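Local atomic coordinates of putative modification methylase (Thermus thermophilus, PDB entry 2ZIG), a protein that probably transfers a methyl group from S-adenosyl-L-methionine to the N4 amino group of cytosine in DNA, as part of a restriction-modification system. Residues D74-D77 against R78-E82; V121-K125 against L126-N130; T183-Q186 against R187-R191; Y269-L272 against A273-R276. All blocks are in the same frame, centred on the assembly; numbering follows the deposited sequence.

Contact 1 (D74-D77 against R78-E82); sequences DELD and RVWRE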
loop_
_atom_site.group_PDB
_atom_site.type_symbol
_atom_site.label_atom_id
_atom_site.label_comp_id
_atom_site.label_asym_id
_atom_site.label_seq_id
_atom_site.Cartn_x
_atom_site.Cartn_y
_atom_site.Cartn_z
ATOM N N ASP B 74 -13.365 5.742 11.258
ATOM C CA ASP B 74 -13.842 5.326 12.570
ATOM C C ASP B 74 -15.035 4.389 12.442
ATOM O O ASP B 74 -15.196 3.467 13.240
ATOM C CB ASP B 74 -14.213 6.559 13.405
ATOM C CG ASP B 74 -12.989 7.302 13.925
ATOM O OD1 ASP B 74 -13.120 8.489 14.291
ATOM O OD2 ASP B 74 -11.894 6.694 13.979
ATOM N N GLU B 75 -15.870 4.619 11.434
ATOM C CA GLU B 75 -17.029 3.759 11.223
ATOM C C GLU B 75 -16.536 2.366 10.847
ATOM O O GLU B 75 -16.998 1.359 11.395
ATOM C CB GLU B 75 -17.909 4.309 10.103
ATOM C CG GLU B 75 -18.552 5.646 10.412
ATOM C CD GLU B 75 -19.344 6.193 9.234
ATOM O OE1 GLU B 75 -20.195 5.448 8.695
ATOM O OE2 GLU B 75 -19.121 7.364 8.849
ATOM N N LEU B 76 -15.591 2.317 9.912
ATOM C CA LEU B 76 -15.027 1.054 9.467
ATOM C C LEU B 76 -14.404 0.303 10.637
ATOM O O LEU B 76 -14.548 -0.913 10.748
ATOM C CB LEU B 76 -13.952 1.289 8.398
ATOM C CG LEU B 76 -14.319 2.046 7.120
ATOM C CD1 LEU B 76 -13.091 2.088 6.221
ATOM C CD2 LEU B 76 -15.474 1.366 6.396
ATOM N N ASP B 77 -13.705 1.026 11.508
ATOM C CA ASP B 77 -13.061 0.400 12.658
ATOM C C ASP B 77 -14.025 -0.380 13.556
ATOM O O ASP B 77 -13.671 -1.432 14.094
ATOM C CB ASP B 77 -12.315 1.452 13.483
ATOM C CG ASP B 77 -10.937 1.761 12.925
ATOM O OD1 ASP B 77 -10.640 1.328 11.789
ATOM O OD2 ASP B 77 -10.147 2.437 13.617
ATOM N N ARG B 78 -15.241 0.125 13.719
ATOM C CA ARG B 78 -16.215 -0.566 14.553
ATOM C C ARG B 78 -16.622 -1.885 13.901
ATOM O O ARG B 78 -17.029 -2.835 14.581
ATOM C CB ARG B 78 -17.439 0.314 14.779
ATOM C CG ARG B 78 -17.200 1.465 15.747
ATOM C CD ARG B 78 -18.502 2.210 16.010
ATOM N NE ARG B 78 -19.087 2.693 14.763
ATOM C CZ ARG B 78 -20.286 3.259 14.663
ATOM N NH1 ARG B 78 -21.042 3.416 15.744
ATOM N NH2 ARG B 78 -20.732 3.661 13.477
ATOM N N VAL B 79 -16.509 -1.934 12.576
ATOM C CA VAL B 79 -16.830 -3.144 11.830
ATOM C C VAL B 79 -15.657 -4.120 11.943
ATOM O O VAL B 79 -15.849 -5.308 12.206
ATOM C CB VAL B 79 -17.081 -2.827 10.345
ATOM C CG1 VAL B 79 -17.317 -4.112 9.564
ATOM C CG2 VAL B 79 -18.275 -1.892 10.216
ATOM N N TRP B 80 -14.442 -3.612 11.756
ATOM C CA TRP B 80 -13.244 -4.447 11.840
ATOM C C TRP B 80 -13.155 -5.072 13.242
ATOM O O TRP B 80 -12.666 -6.198 13.401
ATOM C CB TRP B 80 -11.973 -3.619 11.557
ATOM C CG TRP B 80 -11.968 -2.808 10.269
ATOM C CD1 TRP B 80 -11.369 -1.593 10.082
ATOM C CD2 TRP B 80 -12.567 -3.153 9.006
ATOM N NE1 TRP B 80 -11.561 -1.160 8.793
ATOM C CE2 TRP B 80 -12.290 -2.096 8.110
ATOM C CE3 TRP B 80 -13.311 -4.250 8.545
ATOM C CZ2 TRP B 80 -12.734 -2.103 6.777
ATOM C CZ3 TRP B 80 -13.751 -4.257 7.224
ATOM C CH2 TRP B 80 -13.459 -3.188 6.354
ATOM N N ARG B 81 -13.625 -4.343 14.256
ATOM C CA ARG B 81 -13.604 -4.846 15.640
ATOM C C ARG B 81 -14.449 -6.100 15.773
ATOM O O ARG B 81 -14.019 -7.079 16.370
ATOM C CB ARG B 81 -14.128 -3.805 16.628
ATOM C CG ARG B 81 -13.108 -2.783 17.067
ATOM C CD ARG B 81 -13.495 -2.164 18.406
ATOM N NE ARG B 81 -12.567 -1.103 18.789
ATOM C CZ ARG B 81 -12.441 0.049 18.137
ATOM N NH1 ARG B 81 -13.192 0.295 17.069
ATOM N NH2 ARG B 81 -11.552 0.948 18.543
ATOM N N GLU B 82 -15.661 -6.060 15.233
ATOM C CA GLU B 82 -16.537 -7.224 15.286
ATOM C C GLU B 82 -15.940 -8.358 14.457
ATOM O O GLU B 82 -15.988 -9.521 14.862
ATOM C CB GLU B 82 -17.936 -6.885 14.755
ATOM C CG GLU B 82 -18.783 -6.056 15.706
ATOM C CD GLU B 82 -18.835 -6.655 17.099
ATOM O OE1 GLU B 82 -19.137 -7.856 17.225
ATOM O OE2 GLU B 82 -18.570 -5.921 18.070
HETATM O O HOH W 1 -10.427 1.497 9.021
#

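Contact 2 (V121-K125 against L126-N130); sequences VRCRK and LGFDN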
loop_
_atom_site.group_PDB
_atom_site.type_symbol
_atom_site.label_atom_id
_atom_site.label_comp_id
_atom_site.label_asym_id
_atom_site.label_seq_id
_atom_site.Cartn_x
_atom_site.Cartn_y
_atom_site.Cartn_z
ATOM N N VAL B 121 -3.075 0.543 8.958
ATOM C CA VAL B 121 -2.617 1.059 10.239
ATOM C C VAL B 121 -3.650 0.828 11.345
ATOM O O VAL B 121 -3.353 0.217 12.369
ATOM C CB VAL B 121 -2.294 2.563 10.110
ATOM C CG1 VAL B 121 -1.990 3.167 11.476
ATOM C CG2 VAL B 121 -1.100 2.740 9.176
ATOM N N ARG B 122 -4.871 1.295 11.126
ATOM C CA ARG B 122 -5.920 1.138 12.120
ATOM C C ARG B 122 -6.205 -0.318 12.487
ATOM O O ARG B 122 -6.602 -0.603 13.616
ATOM C CB ARG B 122 -7.188 1.834 11.635
ATOM C CG ARG B 122 -7.067 3.348 11.633
ATOM C CD ARG B 122 -8.190 3.989 10.851
ATOM N NE ARG B 122 -8.235 5.440 11.027
ATOM C CZ ARG B 122 -8.942 6.059 11.969
ATOM N NH1 ARG B 122 -9.671 5.357 12.827
ATOM N NH2 ARG B 122 -8.928 7.383 12.049
ATOM N N CYS B 123 -5.998 -1.241 11.551
ATOM C CA CYS B 123 -6.244 -2.649 11.830
ATOM C C CYS B 123 -5.245 -3.188 12.846
ATOM O O CYS B 123 -5.570 -4.081 13.623
ATOM C CB CYS B 123 -6.196 -3.487 10.546
ATOM S SG CYS B 123 -7.756 -3.494 9.599
ATOM N N ARG B 124 -4.032 -2.647 12.849
ATOM C CA ARG B 124 -3.032 -3.085 13.811
ATOM C C ARG B 124 -3.509 -2.708 15.210
ATOM O O ARG B 124 -3.458 -3.521 16.132
ATOM C CB ARG B 124 -1.697 -2.406 13.547
ATOM C CG ARG B 124 -0.622 -2.763 14.561
ATOM C CD ARG B 124 0.472 -1.721 14.541
ATOM N NE ARG B 124 0.862 -1.460 13.164
ATOM C CZ ARG B 124 1.272 -0.285 12.706
ATOM N NH1 ARG B 124 1.359 0.768 13.508
ATOM N NH2 ARG B 124 1.568 -0.165 11.426
ATOM N N LYS B 125 -3.985 -1.473 15.352
ATOM C CA LYS B 125 -4.479 -0.977 16.634
ATOM C C LYS B 125 -5.574 -1.891 17.158
ATOM O O LYS B 125 -5.856 -1.905 18.353
ATOM C CB LYS B 125 -5.055 0.435 16.489
ATOM C CG LYS B 125 -4.248 1.374 15.610
ATOM C CD LYS B 125 -2.890 1.680 16.198
ATOM C CE LYS B 125 -2.168 2.726 15.360
ATOM N NZ LYS B 125 -2.985 3.971 15.221
ATOM N N LEU B 126 -6.201 -2.644 16.256
ATOM C CA LEU B 126 -7.268 -3.547 16.652
ATOM C C LEU B 126 -6.778 -4.949 17.004
ATOM O O LEU B 126 -7.563 -5.782 17.450
ATOM C CB LEU B 126 -8.331 -3.626 15.554
ATOM C CG LEU B 126 -8.927 -2.285 15.119
ATOM C CD1 LEU B 126 -10.117 -2.533 14.209
ATOM C CD2 LEU B 126 -9.361 -1.478 16.345
ATOM N N GLY B 127 -5.487 -5.211 16.806
ATOM C CA GLY B 127 -4.944 -6.519 17.138
ATOM C C GLY B 127 -4.588 -7.436 15.976
ATOM O O GLY B 127 -4.012 -8.505 16.177
ATOM N N PHE B 128 -4.933 -7.031 14.759
ATOM C CA PHE B 128 -4.643 -7.830 13.569
ATOM C C PHE B 128 -3.152 -7.942 13.253
ATOM O O PHE B 128 -2.384 -7.020 13.525
ATOM C CB PHE B 128 -5.339 -7.206 12.354
ATOM C CG PHE B 128 -6.799 -7.523 12.261
ATOM C CD1 PHE B 128 -7.220 -8.789 11.871
ATOM C CD2 PHE B 128 -7.751 -6.560 12.570
ATOM C CE1 PHE B 128 -8.571 -9.094 11.788
ATOM C CE2 PHE B 128 -9.104 -6.859 12.488
ATOM C CZ PHE B 128 -9.514 -8.128 12.096
ATOM N N ASP B 129 -2.746 -9.075 12.685
ATOM C CA ASP B 129 -1.355 -9.257 12.267
ATOM C C ASP B 129 -1.349 -8.842 10.811
ATOM O O ASP B 129 -2.071 -9.419 9.999
ATOM C CB ASP B 129 -0.910 -10.720 12.317
ATOM C CG ASP B 129 -0.393 -11.132 13.666
ATOM O OD1 ASP B 129 0.247 -10.304 14.338
ATOM O OD2 ASP B 129 -0.611 -12.300 14.045
ATOM N N ASN B 130 -0.547 -7.855 10.459
ATOM C CA ASN B 130 -0.518 -7.449 9.069
ATOM C C ASN B 130 0.279 -8.414 8.195
ATOM O O ASN B 130 1.388 -8.806 8.533
ATOM C CB ASN B 130 0.057 -6.039 8.934
ATOM C CG ASN B 130 0.197 -5.616 7.494
ATOM O OD1 ASN B 130 1.287 -5.662 6.931
ATOM N ND2 ASN B 130 -0.915 -5.221 6.877
#

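Contact 3 (T183-Q186 against R187-R191); sequences TQEQ and REKSR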
loop_
_atom_site.group_PDB
_atom_site.type_symbol
_atom_site.label_atom_id
_atom_site.label_comp_id
_atom_site.label_asym_id
_atom_site.label_seq_id
_atom_site.Cartn_x
_atom_site.Cartn_y
_atom_site.Cartn_z
ATOM N N THR B 183 -10.494 -30.806 8.246
ATOM C CA THR B 183 -10.613 -32.261 8.147
ATOM C C THR B 183 -9.869 -32.718 6.894
ATOM O O THR B 183 -9.661 -31.933 5.968
ATOM C CB THR B 183 -12.092 -32.720 8.025
ATOM O OG1 THR B 183 -12.654 -32.217 6.806
ATOM C CG2 THR B 183 -12.917 -32.212 9.200
ATOM N N GLN B 184 -9.470 -33.984 6.862
ATOM C CA GLN B 184 -8.755 -34.514 5.710
ATOM C C GLN B 184 -9.478 -34.221 4.407
ATOM O O GLN B 184 -8.855 -33.833 3.421
ATOM C CB GLN B 184 -8.557 -36.026 5.837
ATOM C CG GLN B 184 -7.210 -36.430 6.412
ATOM C CD GLN B 184 -6.046 -35.988 5.544
ATOM O OE1 GLN B 184 -5.999 -36.281 4.346
ATOM N NE2 GLN B 184 -5.097 -35.282 6.147
ATOM N N GLU B 185 -10.791 -34.406 4.394
ATOM C CA GLU B 185 -11.538 -34.155 3.179
ATOM C C GLU B 185 -11.539 -32.663 2.864
ATOM O O GLU B 185 -11.659 -32.271 1.702
ATOM C CB GLU B 185 -12.972 -34.674 3.297
ATOM C CG GLU B 185 -13.844 -33.897 4.253
ATOM C CD GLU B 185 -15.328 -34.082 3.965
ATOM O OE1 GLU B 185 -16.151 -33.578 4.763
ATOM O OE2 GLU B 185 -15.672 -34.719 2.941
ATOM N N GLN B 186 -11.407 -31.827 3.894
ATOM C CA GLN B 186 -11.376 -30.386 3.668
ATOM C C GLN B 186 -10.081 -30.029 2.946
ATOM O O GLN B 186 -10.079 -29.234 2.006
ATOM C CB GLN B 186 -11.473 -29.607 4.983
ATOM C CG GLN B 186 -12.908 -29.303 5.422
ATOM C CD GLN B 186 -12.967 -28.385 6.630
ATOM O OE1 GLN B 186 -12.250 -28.590 7.607
ATOM N NE2 GLN B 186 -13.828 -27.374 6.572
ATOM N N ARG B 187 -8.985 -30.633 3.385
ATOM C CA ARG B 187 -7.693 -30.388 2.771
ATOM C C ARG B 187 -7.710 -30.934 1.345
ATOM O O ARG B 187 -7.307 -30.255 0.399
ATOM C CB ARG B 187 -6.596 -31.071 3.581
ATOM C CG ARG B 187 -6.476 -30.565 5.010
ATOM C CD ARG B 187 -5.386 -31.327 5.734
ATOM N NE ARG B 187 -4.146 -31.300 4.965
ATOM C CZ ARG B 187 -3.209 -32.242 5.011
ATOM N NH1 ARG B 187 -2.117 -32.122 4.269
ATOM N NH2 ARG B 187 -3.366 -33.306 5.790
ATOM N N GLU B 188 -8.197 -32.163 1.200
ATOM C CA GLU B 188 -8.280 -32.808 -0.104
ATOM C C GLU B 188 -9.160 -32.059 -1.091
ATOM O O GLU B 188 -8.829 -31.965 -2.267
ATOM C CB GLU B 188 -8.804 -34.237 0.047
ATOM C CG GLU B 188 -7.736 -35.233 0.441
ATOM C CD GLU B 188 -8.289 -36.615 0.718
ATOM O OE1 GLU B 188 -7.494 -37.579 0.682
ATOM O OE2 GLU B 188 -9.508 -36.740 0.981
ATOM N N LYS B 189 -10.282 -31.530 -0.614
ATOM C CA LYS B 189 -11.219 -30.812 -1.480
ATOM C C LYS B 189 -10.846 -29.345 -1.706
ATOM O O LYS B 189 -11.412 -28.683 -2.577
ATOM C CB LYS B 189 -12.631 -30.870 -0.887
ATOM C CG LYS B 189 -13.255 -32.259 -0.818
ATOM C CD LYS B 189 -13.840 -32.678 -2.153
ATOM C CE LYS B 189 -14.666 -33.949 -2.010
ATOM N NZ LYS B 189 -15.751 -33.795 -0.990
ATOM N N SER B 190 -9.895 -28.842 -0.927
ATOM C CA SER B 190 -9.492 -27.448 -1.038
ATOM C C SER B 190 -8.091 -27.280 -1.589
ATOM O O SER B 190 -7.673 -26.164 -1.888
ATOM C CB SER B 190 -9.573 -26.776 0.331
ATOM O OG SER B 190 -10.828 -27.019 0.933
ATOM N N ARG B 191 -7.357 -28.379 -1.699
ATOM C CA ARG B 191 -6.003 -28.319 -2.216
ATOM C C ARG B 191 -6.066 -27.713 -3.610
ATOM O O ARG B 191 -6.926 -28.068 -4.415
ATOM C CB ARG B 191 -5.384 -29.721 -2.268
ATOM C CG ARG B 191 -3.970 -29.761 -2.834
ATOM C CD ARG B 191 -3.372 -31.154 -2.749
ATOM N NE ARG B 191 -3.264 -31.615 -1.366
ATOM C CZ ARG B 191 -3.881 -32.691 -0.878
ATOM N NH1 ARG B 191 -4.661 -33.429 -1.659
ATOM N NH2 ARG B 191 -3.715 -33.029 0.393
#

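Contact 4 (Y269-L272 against A273-R276); sequences YAQL and AKER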
loop_
_atom_site.group_PDB
_atom_site.type_symbol
_atom_site.label_atom_id
_atom_site.label_comp_id
_atom_site.label_asym_id
_atom_site.label_seq_id
_atom_site.Cartn_x
_atom_site.Cartn_y
_atom_site.Cartn_z
ATOM N N TYR B 269 -30.460 -3.377 -2.693
ATOM C CA TYR B 269 -29.287 -4.131 -3.123
ATOM C C TYR B 269 -29.323 -5.575 -2.649
ATOM O O TYR B 269 -28.904 -6.479 -3.368
ATOM C CB TYR B 269 -28.021 -3.445 -2.601
ATOM C CG TYR B 269 -27.801 -2.053 -3.167
ATOM C CD1 TYR B 269 -26.957 -1.142 -2.526
ATOM C CD2 TYR B 269 -28.419 -1.658 -4.352
ATOM C CE1 TYR B 269 -26.737 0.131 -3.055
ATOM C CE2 TYR B 269 -28.205 -0.392 -4.891
ATOM C CZ TYR B 269 -27.365 0.495 -4.238
ATOM O OH TYR B 269 -27.158 1.743 -4.779
ATOM N N ALA B 270 -29.809 -5.794 -1.433
ATOM C CA ALA B 270 -29.901 -7.151 -0.908
ATOM C C ALA B 270 -30.840 -7.947 -1.806
ATOM O O ALA B 270 -30.623 -9.131 -2.040
ATOM C CB ALA B 270 -30.426 -7.133 0.530
ATOM N N GLN B 271 -31.876 -7.290 -2.318
ATOM C CA GLN B 271 -32.834 -7.958 -3.199
ATOM C C GLN B 271 -32.170 -8.260 -4.535
ATOM O O GLN B 271 -32.465 -9.266 -5.174
ATOM C CB GLN B 271 -34.062 -7.081 -3.439
ATOM C CG GLN B 271 -35.381 -7.769 -3.164
ATOM C CD GLN B 271 -35.515 -9.115 -3.852
ATOM O OE1 GLN B 271 -35.435 -9.219 -5.077
ATOM N NE2 GLN B 271 -35.725 -10.153 -3.063
ATOM N N LEU B 272 -31.283 -7.370 -4.963
ATOM C CA LEU B 272 -30.570 -7.580 -6.210
ATOM C C LEU B 272 -29.625 -8.753 -5.971
ATOM O O LEU B 272 -29.440 -9.612 -6.834
ATOM C CB LEU B 272 -29.783 -6.324 -6.593
ATOM C CG LEU B 272 -30.621 -5.106 -7.002
ATOM C CD1 LEU B 272 -29.702 -3.939 -7.313
ATOM C CD2 LEU B 272 -31.476 -5.445 -8.223
ATOM N N ALA B 273 -29.045 -8.778 -4.779
ATOM C CA ALA B 273 -28.127 -9.834 -4.387
ATOM C C ALA B 273 -28.797 -11.202 -4.476
ATOM O O ALA B 273 -28.241 -12.137 -5.054
ATOM C CB ALA B 273 -27.638 -9.590 -2.968
ATOM N N LYS B 274 -29.986 -11.315 -3.893
ATOM C CA LYS B 274 -30.735 -12.568 -3.911
ATOM C C LYS B 274 -31.014 -13.042 -5.328
ATOM O O LYS B 274 -30.890 -14.230 -5.616
ATOM C CB LYS B 274 -32.068 -12.421 -3.170
ATOM C CG LYS B 274 -33.062 -13.522 -3.516
ATOM C CD LYS B 274 -34.350 -13.443 -2.695
ATOM C CE LYS B 274 -34.108 -13.815 -1.239
ATOM N NZ LYS B 274 -35.377 -14.125 -0.516
ATOM N N GLU B 275 -31.410 -12.114 -6.199
ATOM C CA GLU B 275 -31.711 -12.438 -7.596
ATOM C C GLU B 275 -30.441 -12.822 -8.359
ATOM O O GLU B 275 -30.437 -13.757 -9.160
ATOM C CB GLU B 275 -32.398 -11.242 -8.276
ATOM C CG GLU B 275 -33.805 -10.920 -7.717
ATOM C CD GLU B 275 -34.372 -9.588 -8.207
ATOM O OE1 GLU B 275 -35.472 -9.211 -7.759
ATOM O OE2 GLU B 275 -33.728 -8.910 -9.032
ATOM N N ARG B 276 -29.362 -12.093 -8.100
ATOM C CA ARG B 276 -28.091 -12.354 -8.758
ATOM C C ARG B 276 -27.569 -13.715 -8.301
ATOM O O ARG B 276 -27.154 -14.541 -9.115
ATOM C CB ARG B 276 -27.078 -11.254 -8.405
ATOM C CG ARG B 276 -25.776 -11.354 -9.173
ATOM C CD ARG B 276 -24.709 -10.387 -8.656
ATOM N NE ARG B 276 -23.405 -10.697 -9.239
ATOM C CZ ARG B 276 -22.268 -10.090 -8.918
ATOM N NH1 ARG B 276 -21.139 -10.453 -9.512
ATOM N NH2 ARG B 276 -22.253 -9.124 -8.010
#

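Contact 1 (D74-D77 against R78-E82)
Trp80 sets its CG opposite its own carbonyl carbon (chi1 -53°), which swings the indole back along helix 66-86 to lie against Leu76, one turn earlier; Asp77, turned the same way at chi1 -83°, brings its carboxylate to the edge of that ring. These are i to i+4 and i to i+3 neighbours in a helix packed on the Rossmann-like sheet of the methyltransferase. The Leu76 carbonyl oxygen does double duty: it accepts from Trp80 N at 2.9 Å in a nearly straight bond (162°), and it sits over one face of the indole, toward the rim, 3.2 Å above the plane. Beside it, Leu76 CB touches Trp80 NE1 at 3.4 Å. The indole runs on into the core, against Leu93 and Ile95 of strand 91-97 and Ile119 and Cys123 of helix 115-125. Asp77 crosses Trp80 at about a right angle, and its carboxylate is divided: OD2 forms a salt bridge to Arg122, while OD1 faces the indole edge and is joined to it through one water. A leucine in place of Trp80 would probably open a gap between the helix and the sheet and leave Asp77 OD1 without its water-mediated link to the ring. That water, in the plane of the indole, donates to Asp77 OD1 at 2.8 Å and accepts from Trp80 NE1 at 2.9 Å.

Contact 2 (V121-K125 against L126-N130)
Phe128 tucks in against Cys123 where helix 115-125 gives way, through a Schellman turn, to strand 129-137. This is the tight side. The Cys123 carbonyl oxygen accepts from Phe128 N at 3.2 Å and also lies at the edge of the phenyl ring, in its plane, 3.5 Å from Phe128 CD2. Cys123 CB meets the same CD2 at 4.0 Å, and the sulfur lies oblique to the ring, with Cys123 SG 5.1 Å from the Phe128 centroid. Both side chains have their first torsion near -80°, which turns SG and the ring to one side of the turn, where Phe84 adds an edge-to-face contact to Phe128. Leu126 packs its CG on the Arg122 carbonyl oxygen at 3.2 Å and reaches Trp80 of helix 66-86. Gly127 makes the reversal possible: its phi of 107° would jam a CB against the preceding carbonyl, and its N donates to Arg124 O at 2.7 Å from above the carbonyl plane. The outer side is looser. Lys125 is exposed and bends away at chi2 and chi4, while Arg124 points off the turn to a salt bridge with Asp118 of the second subunit. The chemistry is thus split: backbone bonds, an apolar CB-to-ring contact and a sulfur-aromatic contact close the turn, leaving the charges of Arg122 and Arg124 to be met by acids outside it, Asp74 among them.

Contact 3 (T183-Q186 against R187-R191)
A capping box opens helix 184-190, with Thr183 at the N-cap and Gln186 three residues on, each side chain bonding to the other's backbone. Thr183 OG1 accepts from Gln186 N at 3.2 Å. In return Gln186 OE1 takes the Thr183 N-H at 2.9 Å, in the amide plane and on a lone pair. Gln186 reaches back because its chain runs extended beyond CG (chi2 -173°), and the other end of its amide, NE2, donates to the backbone oxygen of Val235. The first turn then closes with Arg187 N on Thr183 O at 3.0 Å, followed by Glu188 N on Gln184 O at 2.9 Å in an almost straight bond of 169°. Outside the backbone, Gln184 bends at chi2 and brings its amide up to Arg187, the amide and guanidinium planes standing 89° apart. Both facing groups, Gln184 NE2 and Arg187 NH2, are donors as modelled, making this a proximity and not a bond. The firm partner of Arg187 is Glu158 of the second subunit, a salt bridge that ties this surface helix to that subunit. Replacing Arg187 by a leucine would probably cost that glutamate its salt bridge across the interface, leaving it at most the long, weak pairing with Arg191. Glu185 OE2 and Lys189 NZ lie 4.0 Å apart, beyond a salt bridge, and probably attract each other only loosely across the solvent side. At the far end Ser190 OG, which also meets Val235 N, donates back to Gln186 O at 2.6 Å.

Contact 4 (Y269-L272 against A273-R276)
Glu275 lies back along helix 267-280 over Gln271, one turn earlier, and can be followed atom by atom. Its CB sits 3.7 Å from both Leu272 O and Gln271 O. CG, placed opposite the carbonyl carbon (chi1 -66°), comes within 3.3 Å of Gln271 O, the same oxygen that accepts the bond from Glu275 N. From there the chain stays extended, and CD passes 3.6 Å from Gln271 O. At the tip OE1 comes up to the Gln271 amide, the carboxylate and amide planes 63° apart; the amide is probably turned over in the model, which leaves the exact pairing there doubtful. The other carboxylate oxygen, Glu275 OE2, stands 4.2 Å from Leu272 CD2. This side of the helix is its polar, outward one.

On the inner side the residues are small. Ala273 CB rests on Ala270 O at 3.2 Å, and both alanines pack on Leu24 of strand 22-26, letting the helix come close to the sheet. The backbone ladder holds the turn together, with Ala273 N bonding to Tyr269 O at 2.7 Å and Arg276 N to Leu272 O nearly in line with the carbonyl. Arg276 sends its chain out from CG to NE extended, away from that turn, and its NH2 donates to Thr248 OG1, with a weak bond to Thr246. Both threonines bind S-adenosyl-L-methionine in this protein, consistent with a second-shell arginine behind the cofactor pocket, which holds no cofactor in this chain, of a Rossmann-like methyltransferase, carried on a helix that flanks its sheet.

Along the chain the four contacts come in series, each a local turn of one helix or helix end of the methyltransferase. Contacts 1 and 2 lie 11 Å apart between centres and touch: helix 66-86 meets helix 115-125 and the turn that follows it through a cluster of charges and through side-chain packing. Contact 4, on helix 267-280, is about 25 Å from contact 1 between centres and on the opposite side of the chain's centre from contact 2, beside the cofactor-binding threonines. Contact 3 stands 30 to 32 Å from the others between centres, on a peripheral helix. Contacts 2 and 3 both reach the second subunit, so a helix end beside the sheet and an outlying helix both take part in the dimer.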